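PDB 4O1K: carbonic anhydrase, which catalyses the reversible hydration of carbon dioxide to bicarbonate as a tetrameric, zinc-dependent enzyme of the beta class. Local coordinates for residues N90-I95 / V174-L179. Sequence-based numbering, arbitrary orientation.
Sequences NVMSVI and VKTAAL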
loop_
_atom_site.group_PDB
_atom_site.type_symbol
_atom_site.label_atom_id
_atom_site.label_comp_id
_atom_site.label_asym_id
_atom_site.label_seq_id
_atom_site.Cartn_x
_atom_site.Cartn_y
_atom_site.Cartn_z
ATOM N N ASN A 90 2.780 1.524 5.853
ATOM C CA ASN A 90 2.815 1.101 7.247
ATOM C C ASN A 90 4.264 1.312 7.772
ATOM O O ASN A 90 4.529 2.203 8.642
ATOM C CB ASN A 90 2.338 -0.355 7.276
ATOM C CG ASN A 90 2.132 -0.879 8.666
ATOM O OD1 ASN A 90 2.798 -0.434 9.606
ATOM N ND2 ASN A 90 1.214 -1.835 8.814
ATOM N N VAL A 91 5.206 0.567 7.194
ATOM C CA VAL A 91 6.606 0.648 7.635
ATOM C C VAL A 91 7.267 1.970 7.276
ATOM O O VAL A 91 8.081 2.495 8.059
ATOM C CB VAL A 91 7.471 -0.557 7.133
ATOM C CG1 VAL A 91 7.890 -0.377 5.682
ATOM C CG2 VAL A 91 8.734 -0.715 7.960
ATOM N N MET A 92 6.946 2.510 6.102
ATOM C CA MET A 92 7.589 3.763 5.708
ATOM C C MET A 92 7.227 4.887 6.665
ATOM O O MET A 92 8.078 5.697 7.079
ATOM C CB MET A 92 7.214 4.141 4.284
ATOM C CG MET A 92 7.825 3.234 3.258
ATOM S SD MET A 92 9.619 3.534 3.243
ATOM C CE MET A 92 10.161 1.982 3.899
ATOM N N SER A 93 5.969 4.909 7.067
ATOM C CA SER A 93 5.521 5.950 7.971
ATOM C C SER A 93 6.104 5.689 9.356
ATOM O O SER A 93 6.461 6.638 10.084
ATOM C CB SER A 93 3.988 6.045 7.991
ATOM O OG SER A 93 3.434 4.865 8.507
ATOM N N VAL A 94 6.260 4.424 9.736
ATOM C CA VAL A 94 6.945 4.250 11.015
ATOM C C VAL A 94 8.463 4.629 11.039
ATOM O O VAL A 94 8.964 5.150 12.053
ATOM C CB VAL A 94 6.649 2.914 11.647
ATOM C CG1 VAL A 94 7.427 1.829 11.010
ATOM C CG2 VAL A 94 7.031 2.987 13.057
ATOM N N ILE A 95 9.179 4.410 9.939
ATOM C CA ILE A 95 10.581 4.840 9.844
ATOM C C ILE A 95 10.632 6.362 9.892
ATOM O O ILE A 95 11.425 6.982 10.650
ATOM C CB ILE A 95 11.211 4.321 8.535
ATOM C CG1 ILE A 95 11.289 2.798 8.595
ATOM C CG2 ILE A 95 12.614 4.928 8.305
ATOM C CD1 ILE A 95 11.810 2.136 7.312
ATOM N N VAL A 174 18.120 2.424 4.473
ATOM C CA VAL A 174 19.071 3.505 4.107
ATOM C C VAL A 174 18.627 4.411 2.951
ATOM O O VAL A 174 19.029 5.599 2.854
ATOM C CB VAL A 174 20.469 2.935 3.857
ATOM C CG1 VAL A 174 21.473 4.011 3.428
ATOM C CG2 VAL A 174 20.967 2.295 5.105
ATOM N N LYS A 175 17.803 3.863 2.069
ATOM C CA LYS A 175 17.284 4.639 0.936
ATOM C C LYS A 175 16.351 5.748 1.360
ATOM O O LYS A 175 16.142 6.714 0.600
ATOM C CB LYS A 175 16.531 3.725 -0.025
ATOM C CG LYS A 175 17.375 2.607 -0.645
ATOM C CD LYS A 175 16.461 1.659 -1.483
ATOM C CE LYS A 175 17.255 0.434 -1.962
ATOM N NZ LYS A 175 16.332 -0.518 -2.678
ATOM N N THR A 176 15.768 5.629 2.560
ATOM C CA THR A 176 14.782 6.627 2.986
ATOM C C THR A 176 15.384 8.000 3.157
ATOM O O THR A 176 16.507 8.133 3.634
ATOM C CB THR A 176 13.986 6.221 4.241
ATOM O OG1 THR A 176 14.842 6.189 5.400
ATOM C CG2 THR A 176 13.368 4.863 4.023
ATOM N N ALA A 177 14.634 9.023 2.744
ATOM C CA ALA A 177 15.078 10.409 2.851
ATOM C C ALA A 177 15.308 10.798 4.305
ATOM O O ALA A 177 16.271 11.508 4.619
ATOM C CB ALA A 177 14.055 11.362 2.181
ATOM N N ALA A 178 14.435 10.310 5.184
ATOM C CA ALA A 178 14.502 10.633 6.608
ATOM C C ALA A 178 15.855 10.211 7.150
ATOM O O ALA A 178 16.581 11.016 7.777
ATOM C CB ALA A 178 13.387 9.911 7.355
ATOM N N LEU A 179 16.181 8.939 6.922
ATOM C CA LEU A 179 17.449 8.370 7.394
ATOM C C LEU A 179 18.645 9.164 6.891
ATOM O O LEU A 179 19.525 9.546 7.676
ATOM C CB LEU A 179 17.617 6.910 6.953
ATOM C CG LEU A 179 18.981 6.530 7.536
ATOM C CD1 LEU A 179 18.861 5.535 8.647
ATOM C CD2 LEU A 179 20.047 6.145 6.518
#
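Carrying Met-92 and Ile-95 one turn apart, helix 89-100 passes the N-terminal end of helix 177-186, with CA atoms 8.2 Å apart for Met-92 and Thr-176 and 7.7 Å for Ile-95 and Ala-178. The contact joins two helices of the beta-carbonic anhydrase fold, whose central sheet has four parallel strands and one antiparallel one. Ile-95 points toward the other segment, whereas Met-92 reaches it only with its end. Thr-176 is the N-cap of helix 177-186. Its methyl CG2 lies 4.1 Å from SD of Met-92; with CG anti to the carbonyl carbon (chi1 -70°) and the chain bent again at chi2 (-69°), that sulfur is carried towards the threonine. Both threonine branches lie near CG2 of Ile-95, a methyl that stands anti to the isoleucine's own backbone N, with OG1 the closer at 3.9 Å, a van der Waals approach. No polar bond links the segments. The hydroxyl donates to its stronger partner, the carbonyl of Val-173 in the preceding helix 154-174, and accepts from Leu-179 N. Val-84 packs on both Met-92 and Ile-95, and Arg-135 of the third subunit touches Met-92 and Thr-176, which places this buried junction beside a tetramer interface. At the cap itself, the bond from Leu-179 N to Thr-176 OG1 is weak, 3.4 Å long.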